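Local coordinates for protein NEQ263 (Nanoarchaeum equitans Kin4-M, PDB 5BN3) that probably binds ATP as the NeqB subunit of the NeqA-NeqB catalytic core complex of a unique archaeal ATP synthase, at residues L209-A214 with G272-I277; D154-F159 with K217-L222; S311-P316 with F383-Y388; T113-I118 with A144-R149; P246-Y251 with T288-D293. One frame throughout, in Å; residues are numbered along the deposited sequence.

Contact 1: residues L209-A214 with G272-I277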
# COMPACT_ATOMS: atom_id res chain seq x y z
N LEU B 209 -1.71 -41.35 2.11
CA LEU B 209 -0.91 -42.54 1.81
C LEU B 209 0.33 -42.59 2.69
O LEU B 209 0.70 -43.65 3.19
CB LEU B 209 -0.50 -42.55 0.33
CG LEU B 209 0.45 -43.70 -0.04
CD1 LEU B 209 -0.24 -45.04 0.13
CD2 LEU B 209 0.99 -43.55 -1.46
N ALA B 210 0.96 -41.43 2.88
CA ALA B 210 2.18 -41.36 3.68
C ALA B 210 1.94 -41.78 5.13
O ALA B 210 2.76 -42.49 5.72
CB ALA B 210 2.75 -39.96 3.63
N GLU B 211 0.83 -41.32 5.71
CA GLU B 211 0.48 -41.67 7.08
C GLU B 211 0.17 -43.15 7.22
O GLU B 211 0.46 -43.76 8.24
CB GLU B 211 -0.72 -40.84 7.56
CG GLU B 211 -0.40 -39.38 7.84
CD GLU B 211 -1.65 -38.58 8.15
OE1 GLU B 211 -2.76 -39.02 7.77
OE2 GLU B 211 -1.53 -37.50 8.77
N TYR B 212 -0.44 -43.72 6.18
CA TYR B 212 -0.73 -45.15 6.17
C TYR B 212 0.56 -45.95 6.14
O TYR B 212 0.75 -46.87 6.93
CB TYR B 212 -1.61 -45.51 4.96
CG TYR B 212 -1.79 -47.00 4.76
CD1 TYR B 212 -2.70 -47.71 5.54
CD2 TYR B 212 -1.07 -47.69 3.80
CE1 TYR B 212 -2.87 -49.07 5.37
CE2 TYR B 212 -1.23 -49.05 3.63
CZ TYR B 212 -2.13 -49.73 4.41
OH TYR B 212 -2.30 -51.09 4.24
N LEU B 213 1.45 -45.60 5.21
CA LEU B 213 2.72 -46.30 5.06
C LEU B 213 3.61 -46.18 6.29
O LEU B 213 4.22 -47.15 6.73
CB LEU B 213 3.45 -45.80 3.81
CG LEU B 213 2.82 -46.12 2.46
CD1 LEU B 213 3.66 -45.57 1.31
CD2 LEU B 213 2.66 -47.62 2.30
N ALA B 214 3.68 -44.97 6.86
CA ALA B 214 4.59 -44.70 7.96
C ALA B 214 4.08 -45.21 9.31
O ALA B 214 4.84 -45.77 10.10
CB ALA B 214 4.89 -43.22 8.05
N GLY B 272 7.28 -45.34 12.98
CA GLY B 272 7.77 -44.88 11.69
C GLY B 272 7.91 -43.38 11.59
O GLY B 272 7.79 -42.68 12.60
N SER B 273 8.14 -42.87 10.39
CA SER B 273 8.39 -41.44 10.22
C SER B 273 7.95 -40.91 8.86
O SER B 273 8.01 -41.61 7.85
CB SER B 273 9.87 -41.13 10.43
OG SER B 273 10.67 -41.68 9.40
N ILE B 274 7.50 -39.66 8.84
CA ILE B 274 7.29 -38.92 7.60
C ILE B 274 8.21 -37.71 7.58
O ILE B 274 8.03 -36.77 8.36
CB ILE B 274 5.83 -38.44 7.46
CG1 ILE B 274 4.87 -39.63 7.37
CG2 ILE B 274 5.68 -37.56 6.22
CD1 ILE B 274 3.41 -39.23 7.28
N THR B 275 9.19 -37.74 6.69
CA THR B 275 10.04 -36.57 6.46
C THR B 275 9.45 -35.77 5.31
O THR B 275 9.24 -36.31 4.21
CB THR B 275 11.50 -36.97 6.16
OG1 THR B 275 12.02 -37.75 7.25
CG2 THR B 275 12.37 -35.74 5.98
N LEU B 276 9.17 -34.50 5.55
CA LEU B 276 8.41 -33.69 4.60
C LEU B 276 9.21 -32.50 4.10
O LEU B 276 9.72 -31.71 4.89
CB LEU B 276 7.10 -33.23 5.25
CG LEU B 276 6.18 -32.32 4.44
CD1 LEU B 276 5.79 -32.99 3.14
CD2 LEU B 276 4.94 -31.97 5.24
N ILE B 277 9.31 -32.37 2.78
CA ILE B 277 10.00 -31.24 2.18
C ILE B 277 9.08 -30.50 1.20
O ILE B 277 8.99 -30.88 0.03
CB ILE B 277 11.30 -31.68 1.46
CG1 ILE B 277 12.22 -32.41 2.44
CG2 ILE B 277 12.02 -30.48 0.87
CD1 ILE B 277 13.51 -32.92 1.82
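Ile274 lays the outer end of its side chain over one turn of helix 196-215, with CD1 3.8 Å from Ala210 CB and 3.6 Å from the carbonyl carbon Ala210 C. Because CG1 is anti to the carbonyl carbon (chi1 -64°) and the chain runs straight out to CD1, the tip also meets the aliphatic CG of Glu211 obliquely, at 3.9 Å. One turn further along, Ala214 CB lies 3.7 Å from Ile274 CG1. The backbone oxygen Ser273 O is 3.5 Å from Ala214 CB. The two alanines thus present a low surface against which the branched residue lies. Just before the strand, Gly272 comes close to the helix: its CA-H points at Ala214 O, 3.5 Å from Gly272 CA. The carboxylate of Glu211 turns to a salt bridge with Arg265. The short axes run 8.0 Å apart at 142°, and this buried, mainly apolar packing is that of a helix covering the mainly parallel sheet of a P-loop NTPase-type alpha/beta domain.

Contact 2: residues D154-F159 with K217-L222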
# COMPACT_ATOMS: atom_id res chain seq x y z
N ASP B 154 16.49 -46.15 1.20
CA ASP B 154 15.84 -47.23 1.93
C ASP B 154 14.36 -46.93 2.17
O ASP B 154 13.66 -47.72 2.80
CB ASP B 154 16.53 -47.39 3.28
CG ASP B 154 16.78 -46.06 3.96
OD1 ASP B 154 17.28 -45.13 3.28
OD2 ASP B 154 16.49 -45.93 5.17
N LYS B 155 13.89 -45.80 1.66
CA LYS B 155 12.56 -45.31 1.99
C LYS B 155 11.65 -45.18 0.77
O LYS B 155 12.12 -45.02 -0.36
CB LYS B 155 12.65 -43.96 2.70
CG LYS B 155 13.61 -43.93 3.88
CD LYS B 155 13.71 -42.54 4.48
CE LYS B 155 14.68 -42.49 5.65
NZ LYS B 155 16.07 -42.82 5.23
N THR B 156 10.34 -45.24 1.00
CA THR B 156 9.36 -44.92 -0.03
C THR B 156 9.35 -43.41 -0.24
O THR B 156 9.29 -42.64 0.72
CB THR B 156 7.95 -45.38 0.38
OG1 THR B 156 7.95 -46.79 0.60
CG2 THR B 156 6.95 -45.04 -0.71
N ILE B 157 9.43 -42.98 -1.50
CA ILE B 157 9.32 -41.56 -1.82
C ILE B 157 7.92 -41.26 -2.35
O ILE B 157 7.44 -41.92 -3.26
CB ILE B 157 10.35 -41.14 -2.88
CG1 ILE B 157 11.77 -41.34 -2.35
CG2 ILE B 157 10.16 -39.69 -3.28
CD1 ILE B 157 12.85 -41.03 -3.36
N ILE B 158 7.26 -40.27 -1.76
CA ILE B 158 5.99 -39.80 -2.29
C ILE B 158 6.15 -38.38 -2.83
O ILE B 158 6.56 -37.48 -2.10
CB ILE B 158 4.87 -39.87 -1.24
CG1 ILE B 158 4.68 -41.32 -0.77
CG2 ILE B 158 3.56 -39.33 -1.81
CD1 ILE B 158 3.60 -41.50 0.27
N PHE B 159 5.83 -38.21 -4.10
CA PHE B 159 5.98 -36.92 -4.77
C PHE B 159 4.62 -36.34 -5.12
O PHE B 159 3.85 -36.94 -5.87
CB PHE B 159 6.83 -37.09 -6.04
CG PHE B 159 6.94 -35.85 -6.87
CD1 PHE B 159 7.29 -34.64 -6.30
CD2 PHE B 159 6.73 -35.90 -8.24
CE1 PHE B 159 7.41 -33.50 -7.08
CE2 PHE B 159 6.84 -34.77 -9.02
CZ PHE B 159 7.18 -33.56 -8.44
N LYS B 217 2.12 -49.26 8.44
CA LYS B 217 3.05 -50.25 7.92
C LYS B 217 4.45 -50.05 8.47
O LYS B 217 5.40 -50.71 8.04
CB LYS B 217 3.05 -50.24 6.39
CG LYS B 217 1.67 -50.42 5.77
CD LYS B 217 0.98 -51.68 6.27
CE LYS B 217 1.68 -52.94 5.79
NZ LYS B 217 1.05 -54.18 6.35
N ASN B 218 4.58 -49.13 9.43
CA ASN B 218 5.83 -48.89 10.15
C ASN B 218 7.05 -48.61 9.28
O ASN B 218 8.12 -49.18 9.49
CB ASN B 218 6.14 -50.07 11.10
CG ASN B 218 5.02 -50.33 12.09
OD1 ASN B 218 4.10 -49.53 12.25
ND2 ASN B 218 5.10 -51.47 12.77
N ARG B 219 6.89 -47.72 8.30
CA ARG B 219 7.99 -47.36 7.40
C ARG B 219 8.49 -45.94 7.64
O ARG B 219 7.80 -45.11 8.25
CB ARG B 219 7.54 -47.46 5.94
CG ARG B 219 7.09 -48.84 5.49
CD ARG B 219 6.51 -48.77 4.08
NE ARG B 219 6.12 -50.07 3.55
CZ ARG B 219 6.88 -50.81 2.74
NH1 ARG B 219 8.07 -50.37 2.37
NH2 ARG B 219 6.44 -51.98 2.31
N ASP B 220 9.70 -45.67 7.15
CA ASP B 220 10.19 -44.30 7.06
C ASP B 220 9.86 -43.79 5.66
O ASP B 220 10.19 -44.44 4.67
CB ASP B 220 11.69 -44.25 7.32
CG ASP B 220 12.05 -44.55 8.76
OD1 ASP B 220 11.28 -44.16 9.66
OD2 ASP B 220 13.11 -45.18 8.99
N VAL B 221 9.19 -42.65 5.58
CA VAL B 221 8.72 -42.12 4.31
C VAL B 221 9.27 -40.72 4.04
O VAL B 221 9.39 -39.91 4.95
CB VAL B 221 7.17 -42.09 4.28
CG1 VAL B 221 6.66 -41.46 2.99
CG2 VAL B 221 6.61 -43.49 4.43
N LEU B 222 9.64 -40.46 2.78
CA LEU B 222 10.03 -39.12 2.36
C LEU B 222 8.96 -38.53 1.45
O LEU B 222 8.63 -39.11 0.41
CB LEU B 222 11.37 -39.15 1.63
CG LEU B 222 11.79 -37.81 1.03
CD1 LEU B 222 12.04 -36.80 2.13
CD2 LEU B 222 13.03 -37.95 0.15
O HOH W 1 9.82 -47.63 3.13
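Lys155 and Asp220 pass each other at a slant: the lysine's methylene chain travels over the aspartate, with Lys155 CB 3.2 Å from Asp220 O and Lys155 CE 3.9 Å from Asp220 CB. A bend at the last torsion (chi4 62°) takes Lys155 NZ to Asp154 OD2, a salt bridge of 3.1 Å on the syn side but 25° out of the carboxylate plane, and to Val151 O. Asp220 spends its own carboxylate on Lys126 and Ser273. Further in, the side chains of Ile158 and Val221 slant across each other on the face covered by helix 196-215, whereas Ile157 and Leu222 project from the other face, beside helix 140-151. Two nearly straight backbone bonds join the strands, Leu222 N to Thr156 O (3.0 Å) and Ile158 N to Leu222 O (2.8 Å). Where the strands begin, a water accepts from Thr156 N and, weakly, from Arg219 NH1, whose guanidinium is salt-bridged to Glu67. Leu222 bonding to residues either side of Ile157 is the register of neighbouring parallel strands in the nucleotide-binding domain.

Contact 3: residues S311-P316 with F383-Y388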
# COMPACT_ATOMS: atom_id res chain seq x y z
N SER B 311 24.09 -16.26 -9.58
CA SER B 311 24.77 -15.40 -10.55
C SER B 311 26.28 -15.59 -10.53
O SER B 311 26.97 -15.24 -11.49
CB SER B 311 24.42 -13.93 -10.31
OG SER B 311 23.08 -13.66 -10.65
N LYS B 312 26.80 -16.12 -9.43
CA LYS B 312 28.23 -16.41 -9.31
C LYS B 312 28.54 -17.83 -9.76
O LYS B 312 29.64 -18.33 -9.53
CB LYS B 312 28.69 -16.23 -7.86
CG LYS B 312 28.58 -14.81 -7.33
CD LYS B 312 28.87 -14.77 -5.83
CE LYS B 312 28.88 -13.35 -5.30
NZ LYS B 312 29.12 -13.32 -3.83
N ASN B 313 27.57 -18.46 -10.41
CA ASN B 313 27.69 -19.85 -10.86
C ASN B 313 27.95 -20.82 -9.71
O ASN B 313 28.74 -21.76 -9.83
CB ASN B 313 28.76 -19.99 -11.95
CG ASN B 313 28.59 -21.24 -12.79
OD1 ASN B 313 27.47 -21.70 -13.02
ND2 ASN B 313 29.70 -21.79 -13.26
N ILE B 314 27.29 -20.59 -8.58
CA ILE B 314 27.39 -21.49 -7.44
C ILE B 314 26.15 -22.38 -7.35
O ILE B 314 25.04 -21.88 -7.15
CB ILE B 314 27.52 -20.72 -6.10
CG1 ILE B 314 28.72 -19.77 -6.14
CG2 ILE B 314 27.65 -21.70 -4.94
CD1 ILE B 314 30.05 -20.45 -6.34
N TYR B 315 26.34 -23.68 -7.54
CA TYR B 315 25.32 -24.67 -7.19
C TYR B 315 25.86 -25.55 -6.06
O TYR B 315 27.01 -25.97 -6.10
CB TYR B 315 24.90 -25.55 -8.38
CG TYR B 315 23.95 -26.65 -7.97
CD1 TYR B 315 24.42 -27.90 -7.57
CD2 TYR B 315 22.57 -26.45 -7.96
CE1 TYR B 315 23.56 -28.90 -7.16
CE2 TYR B 315 21.70 -27.45 -7.56
CZ TYR B 315 22.20 -28.67 -7.17
OH TYR B 315 21.34 -29.67 -6.77
N PRO B 316 25.02 -25.82 -5.05
CA PRO B 316 23.67 -25.26 -4.89
C PRO B 316 23.72 -23.88 -4.26
O PRO B 316 24.50 -23.66 -3.34
CB PRO B 316 22.99 -26.26 -3.96
CG PRO B 316 24.12 -26.81 -3.13
CD PRO B 316 25.32 -26.85 -4.03
N PHE B 383 33.21 -24.76 -0.37
CA PHE B 383 32.35 -25.46 0.57
C PHE B 383 30.91 -25.57 0.05
O PHE B 383 30.37 -26.67 -0.07
CB PHE B 383 32.37 -24.77 1.94
CG PHE B 383 31.53 -25.44 2.98
CD1 PHE B 383 31.99 -26.56 3.65
CD2 PHE B 383 30.27 -24.95 3.30
CE1 PHE B 383 31.22 -27.18 4.61
CE2 PHE B 383 29.49 -25.56 4.26
CZ PHE B 383 29.96 -26.68 4.92
N ILE B 384 30.31 -24.43 -0.28
CA ILE B 384 28.95 -24.41 -0.81
C ILE B 384 28.90 -25.00 -2.22
O ILE B 384 28.08 -25.88 -2.50
CB ILE B 384 28.38 -22.98 -0.83
CG1 ILE B 384 28.32 -22.41 0.59
CG2 ILE B 384 26.99 -22.96 -1.46
CD1 ILE B 384 27.77 -21.00 0.66
N LYS B 385 29.78 -24.52 -3.10
CA LYS B 385 29.83 -25.01 -4.48
C LYS B 385 30.16 -26.50 -4.48
O LYS B 385 31.12 -26.95 -3.86
CB LYS B 385 30.88 -24.23 -5.28
CG LYS B 385 30.88 -24.54 -6.78
CD LYS B 385 31.91 -23.69 -7.53
CE LYS B 385 31.99 -24.06 -9.01
NZ LYS B 385 30.78 -23.66 -9.78
N GLN B 386 29.33 -27.27 -5.18
CA GLN B 386 29.41 -28.73 -5.16
C GLN B 386 28.61 -29.28 -6.34
O GLN B 386 27.55 -28.75 -6.68
CB GLN B 386 28.84 -29.25 -3.83
CG GLN B 386 28.69 -30.76 -3.75
CD GLN B 386 28.07 -31.20 -2.43
OE1 GLN B 386 28.10 -30.46 -1.44
NE2 GLN B 386 27.52 -32.40 -2.42
N ASP B 387 29.10 -30.35 -6.96
CA ASP B 387 28.43 -30.92 -8.12
C ASP B 387 27.10 -31.59 -7.77
O ASP B 387 26.93 -32.11 -6.67
CB ASP B 387 29.34 -31.91 -8.85
CG ASP B 387 28.79 -32.33 -10.20
OD1 ASP B 387 28.03 -33.32 -10.26
OD2 ASP B 387 29.09 -31.65 -11.20
N TYR B 388 26.17 -31.57 -8.72
CA TYR B 388 24.86 -32.19 -8.58
C TYR B 388 24.97 -33.70 -8.33
O TYR B 388 24.09 -34.30 -7.72
CB TYR B 388 24.04 -31.90 -9.84
CG TYR B 388 22.69 -32.59 -9.91
CD1 TYR B 388 21.74 -32.40 -8.92
CD2 TYR B 388 22.37 -33.41 -10.98
CE1 TYR B 388 20.50 -33.03 -9.00
CE2 TYR B 388 21.14 -34.03 -11.07
CZ TYR B 388 20.21 -33.83 -10.07
OH TYR B 388 18.99 -34.45 -10.15
O HOH W 2 28.42 -24.69 -9.41
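Pro316, preceded by a cis peptide bond, sets its CD 3.3 Å from Ile384 O across the contact, while the proline's CB lies over the centre of the Tyr315 ring, 3.9 Å above its plane. The loop belongs to the junction between the nucleotide-binding domain and the helical C-terminal domain, and it starts with a Schellman motif in which Asn313, at positive phi, closes helix 307-311. The chain leaving helix 367-384, residues 384-388, runs roughly at right angles to residues 313-316. Lys385, the first residue to leave helical geometry, extends its side chain past Ile314, whose CD1 it touches through CD, and bends at chi4 (70°). Lys385 NZ thereby lies 2.8 Å from Asn313 O, a hydrogen bond nearly in line with the carbonyl. A water accepts from both Lys385 NZ and Tyr315 N, binding the ammonium group to the loop a second time. Behind this polar pair, Ile384 and Ile314 cross at about a right angle with their CG2 methyls 3.8 Å apart. The backbone adds Gln386 N to Tyr315 O, 2.8 Å, in the carbonyl plane. Tyr315 itself reaches back to helix 140-151, its hydroxyl bonded to Gln146, while the amide of Gln386 is held by Glu390 O, Gly114 O and Ser116 N. The two tyrosines slant past each other, and Tyr315 OH arrives at the edge of the Tyr388 ring, 3.5 Å from Tyr388 CD1.

Contact 4: residues T113-I118 with A144-R149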
# COMPACT_ATOMS: atom_id res chain seq x y z
N THR B 113 22.57 -35.79 3.64
CA THR B 113 22.25 -35.50 2.25
C THR B 113 23.48 -35.61 1.37
O THR B 113 23.36 -35.81 0.16
CB THR B 113 21.65 -34.08 2.10
OG1 THR B 113 22.65 -33.10 2.41
CG2 THR B 113 20.47 -33.91 3.03
N GLY B 114 24.65 -35.46 1.97
CA GLY B 114 25.90 -35.46 1.22
C GLY B 114 26.21 -34.07 0.69
O GLY B 114 27.21 -33.88 -0.01
N ILE B 115 25.36 -33.12 1.04
CA ILE B 115 25.52 -31.73 0.61
C ILE B 115 26.06 -30.90 1.77
O ILE B 115 25.39 -30.74 2.79
CB ILE B 115 24.17 -31.16 0.13
CG1 ILE B 115 23.60 -32.04 -0.99
CG2 ILE B 115 24.33 -29.73 -0.35
CD1 ILE B 115 22.13 -31.79 -1.29
N SER B 116 27.27 -30.37 1.62
CA SER B 116 27.97 -29.67 2.70
C SER B 116 27.19 -28.47 3.26
O SER B 116 27.10 -28.30 4.47
CB SER B 116 29.34 -29.20 2.23
OG SER B 116 30.13 -30.29 1.79
N SER B 117 26.65 -27.66 2.37
CA SER B 117 25.91 -26.46 2.77
C SER B 117 24.67 -26.78 3.60
O SER B 117 24.14 -25.92 4.29
CB SER B 117 25.54 -25.63 1.54
OG SER B 117 24.83 -26.40 0.58
N ILE B 118 24.22 -28.03 3.53
CA ILE B 118 23.11 -28.50 4.37
C ILE B 118 23.62 -29.25 5.60
O ILE B 118 23.30 -28.89 6.73
CB ILE B 118 22.16 -29.42 3.57
CG1 ILE B 118 21.41 -28.62 2.51
CG2 ILE B 118 21.18 -30.11 4.51
CD1 ILE B 118 20.47 -29.47 1.66
N ALA B 144 16.19 -30.64 -4.60
CA ALA B 144 15.28 -31.61 -4.00
C ALA B 144 15.61 -33.03 -4.44
O ALA B 144 15.56 -33.97 -3.65
CB ALA B 144 13.86 -31.28 -4.36
N LEU B 145 15.93 -33.18 -5.72
CA LEU B 145 16.27 -34.48 -6.30
C LEU B 145 17.59 -35.01 -5.76
O LEU B 145 17.72 -36.21 -5.50
CB LEU B 145 16.32 -34.39 -7.83
CG LEU B 145 14.97 -34.28 -8.53
CD1 LEU B 145 15.14 -34.09 -10.03
CD2 LEU B 145 14.16 -35.52 -8.25
N GLN B 146 18.56 -34.13 -5.58
CA GLN B 146 19.85 -34.53 -5.03
C GLN B 146 19.70 -34.97 -3.57
O GLN B 146 20.37 -35.90 -3.12
CB GLN B 146 20.88 -33.39 -5.15
CG GLN B 146 22.28 -33.79 -4.69
CD GLN B 146 23.33 -32.73 -5.01
OE1 GLN B 146 23.01 -31.65 -5.50
NE2 GLN B 146 24.59 -33.05 -4.72
N ILE B 147 18.80 -34.31 -2.84
CA ILE B 147 18.49 -34.70 -1.47
C ILE B 147 17.79 -36.06 -1.45
O ILE B 147 18.21 -36.96 -0.72
CB ILE B 147 17.60 -33.65 -0.77
CG1 ILE B 147 18.42 -32.40 -0.43
CG2 ILE B 147 16.99 -34.22 0.49
CD1 ILE B 147 17.57 -31.23 0.06
N ALA B 148 16.74 -36.19 -2.25
CA ALA B 148 15.98 -37.44 -2.32
C ALA B 148 16.85 -38.63 -2.70
O ALA B 148 16.66 -39.74 -2.19
CB ALA B 148 14.83 -37.29 -3.29
N ARG B 149 17.80 -38.40 -3.60
CA ARG B 149 18.71 -39.45 -4.06
C ARG B 149 19.52 -40.06 -2.91
O ARG B 149 19.84 -41.24 -2.93
CB ARG B 149 19.66 -38.89 -5.12
CG ARG B 149 20.50 -39.94 -5.85
CD ARG B 149 21.73 -39.32 -6.49
NE ARG B 149 21.41 -38.13 -7.27
CZ ARG B 149 22.21 -37.08 -7.40
NH1 ARG B 149 23.40 -37.07 -6.81
NH2 ARG B 149 21.84 -36.03 -8.13
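Ile115 has CG1 anti to its carbonyl carbon (chi1 -56°) and a nearly extended second torsion, which sends CD1 into the angle between Gln146 and Ile147; Gln146, with CG anti to the backbone N (chi1 -175°), stretches out beside it. The contact is packing between an ST turn leading into the short helix 116-119 and the side of helix 140-151, within the nucleotide-binding domain. The turn is made by Thr113, whose OG1 accepts from Ile115 N at 3.0 Å and is also bonded to Asp119. Gly114 sits between them with positive phi, a backbone shape suited to glycine, and Ile115 takes the N-cap position. From there Ile115 CD1 touches Ile147 CG1 and Gln146 CG, both at 3.9 Å, its side chain crossing that of Ile147 at about a right angle and that of Gln146 more obliquely. The methylenes of Gln146 therefore serve the apolar contact, while its buried amide finds a partner beyond it: OE1 is bonded to the hydroxyl of Tyr315. Ile147 also faces the central sheet through Ile277, so it lies between strand 273-281 and the turn. Thr113 contributes a more distant methyl, CG2, 4.3 Å from Ile147 CG1. Three residues beyond the N-cap, Ile118 completes the cluster, crossing Ile147 at about a right angle with Ile118 CD1 3.8 Å from Ile147 CD1.

Contact 5: residues P246-Y251 with T288-D293. With GOL (glycerol), chain S.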
# COMPACT_ATOMS: atom_id res chain seq x y z
N PRO B 246 -12.07 -11.83 1.65
CA PRO B 246 -10.65 -12.06 1.35
C PRO B 246 -9.72 -11.36 2.34
O PRO B 246 -10.09 -10.35 2.94
CB PRO B 246 -10.48 -11.43 -0.03
CG PRO B 246 -11.51 -10.34 -0.06
CD PRO B 246 -12.68 -10.87 0.71
N SER B 247 -8.53 -11.92 2.52
CA SER B 247 -7.50 -11.28 3.33
C SER B 247 -6.41 -10.72 2.42
O SER B 247 -6.68 -10.38 1.27
CB SER B 247 -6.90 -12.28 4.33
OG SER B 247 -5.76 -11.74 4.98
N ARG B 248 -5.19 -10.64 2.94
CA ARG B 248 -4.03 -10.14 2.21
C ARG B 248 -3.86 -10.77 0.82
O ARG B 248 -3.72 -11.99 0.70
CB ARG B 248 -2.77 -10.37 3.04
CG ARG B 248 -2.78 -11.71 3.75
CD ARG B 248 -1.82 -11.77 4.93
NE ARG B 248 -2.20 -12.82 5.87
CZ ARG B 248 -1.43 -13.26 6.86
NH1 ARG B 248 -0.21 -12.75 7.04
NH2 ARG B 248 -1.87 -14.22 7.66
N ARG B 249 -3.88 -9.93 -0.22
CA ARG B 249 -3.70 -10.36 -1.61
C ARG B 249 -4.77 -11.34 -2.10
O ARG B 249 -4.51 -12.13 -3.01
CB ARG B 249 -2.31 -10.96 -1.84
CG ARG B 249 -1.18 -9.94 -1.88
CD ARG B 249 0.17 -10.64 -2.07
NE ARG B 249 1.30 -9.74 -1.87
CZ ARG B 249 2.09 -9.29 -2.83
NH1 ARG B 249 1.88 -9.65 -4.09
NH2 ARG B 249 3.10 -8.48 -2.54
N GLY B 250 -5.95 -11.30 -1.49
CA GLY B 250 -7.02 -12.19 -1.89
C GLY B 250 -6.98 -13.55 -1.23
O GLY B 250 -7.97 -14.29 -1.27
N TYR B 251 -5.84 -13.90 -0.63
CA TYR B 251 -5.71 -15.19 0.05
C TYR B 251 -6.67 -15.27 1.24
O TYR B 251 -6.89 -14.28 1.93
CB TYR B 251 -4.26 -15.41 0.52
CG TYR B 251 -3.27 -15.59 -0.61
CD1 TYR B 251 -3.23 -16.77 -1.34
CD2 TYR B 251 -2.36 -14.59 -0.93
CE1 TYR B 251 -2.32 -16.94 -2.37
CE2 TYR B 251 -1.45 -14.76 -1.95
CZ TYR B 251 -1.43 -15.93 -2.66
OH TYR B 251 -0.52 -16.10 -3.68
N THR B 288 9.07 -12.17 2.45
CA THR B 288 8.01 -11.62 3.29
C THR B 288 6.64 -11.74 2.62
O THR B 288 5.64 -11.30 3.19
CB THR B 288 8.26 -10.15 3.66
OG1 THR B 288 8.15 -9.33 2.49
CG2 THR B 288 9.65 -9.98 4.26
N HIS B 289 6.60 -12.31 1.43
CA HIS B 289 5.34 -12.60 0.77
C HIS B 289 4.58 -13.60 1.64
O HIS B 289 5.18 -14.45 2.28
CB HIS B 289 5.57 -13.17 -0.63
CG HIS B 289 4.31 -13.42 -1.40
ND1 HIS B 289 3.56 -14.58 -1.26
CD2 HIS B 289 3.66 -12.67 -2.32
CE1 HIS B 289 2.52 -14.52 -2.06
NE2 HIS B 289 2.55 -13.38 -2.72
N VAL B 290 3.25 -13.50 1.65
CA VAL B 290 2.43 -14.28 2.57
C VAL B 290 2.69 -15.80 2.53
O VAL B 290 2.67 -16.45 3.57
CB VAL B 290 0.92 -13.97 2.39
CG1 VAL B 290 0.48 -14.29 0.99
CG2 VAL B 290 0.09 -14.75 3.40
N VAL B 291 2.94 -16.35 1.34
CA VAL B 291 3.16 -17.80 1.25
C VAL B 291 4.48 -18.28 1.90
O VAL B 291 4.45 -19.16 2.76
CB VAL B 291 3.02 -18.33 -0.20
CG1 VAL B 291 3.35 -19.81 -0.27
CG2 VAL B 291 1.61 -18.08 -0.71
N PRO B 292 5.63 -17.70 1.51
CA PRO B 292 6.83 -18.14 2.24
C PRO B 292 6.83 -17.72 3.71
O PRO B 292 7.41 -18.42 4.54
CB PRO B 292 7.98 -17.45 1.49
CG PRO B 292 7.35 -16.31 0.77
CD PRO B 292 5.97 -16.79 0.40
N ASP B 293 6.20 -16.59 4.03
CA ASP B 293 6.17 -16.12 5.41
C ASP B 293 5.38 -17.05 6.32
O ASP B 293 5.86 -17.42 7.40
CB ASP B 293 5.60 -14.70 5.50
CG ASP B 293 5.59 -14.16 6.91
OD1 ASP B 293 6.69 -13.95 7.47
OD2 ASP B 293 4.49 -13.94 7.46
C1 GOL S . 2.37 -8.92 2.62
O1 GOL S . 1.26 -9.62 3.14
C2 GOL S . 3.09 -9.78 1.58
O2 GOL S . 2.14 -10.49 0.80
C3 GOL S . 3.94 -8.89 0.68
O3 GOL S . 5.14 -8.56 1.34
O HOH W 3 0.33 -13.58 -4.99
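The N-terminus of helix 290-296, capped by His289, receives the loop between helices 228-241 and 255-263 at the border with V-type ATP synthase alpha chains of the assembly. The cap is an imidazole: with CG anti to the backbone N (chi1 -177°), His289 turns ND1 back to accept from Val291 N at 3.2 Å, the donor lying 27° out of the ring plane. Arg249 crosses the other end of that ring obliquely. Its guanidinium, turned 55° against the imidazole, has His289 CD2 3.7 Å above its plane and over its centre, and NH1 continues to a salt bridge with Glu342 of an alpha chain. Tyr251 approaches His289 at about a right angle, its hydroxyl in the plane of the imidazole and at its edge, and a water bonds to both Tyr251 OH and His289 NE2. Val290 fits between the loop residues: CG1 packs closely on Tyr251 CD2 (3.4 Å), while CG2 sits over one face of the poorly ordered Arg248 guanidinium. A glycerol, probably from the crystallisation liquor, lies beside Arg249 and the helix start, with Arg249 NE donating to GOL O2 at 2.9 Å and Val290 N donating weakly to the same oxygen. A side chain at the N-cap that accepts from a first-turn N-H is the classic N-cap arrangement, here at the interface with the alpha chains.

Four of the five contacts lie wholly in the nucleotide-binding domain. Contacts 1 and 2 are neighbours, centres 6 Å apart, on the adjacent parallel strands 220-226 and 273-281, and their segments alternate along the chain. Contact 4, which closes first in sequence, touches both, contact 2 through Ala148 and contact 1 through Ile147 against Ile277, where helix 140-151 meets the sheet. Contact 3, last to open, is about 12 Å from contact 4 between centres and brings in the C-terminal domain, so a continuous packed path runs from sheet to helical domain. Contact 5 touches none of the others, its centre about 28 Å from that of contact 1; it borders alpha chains, as contacts 1 and 3 also do.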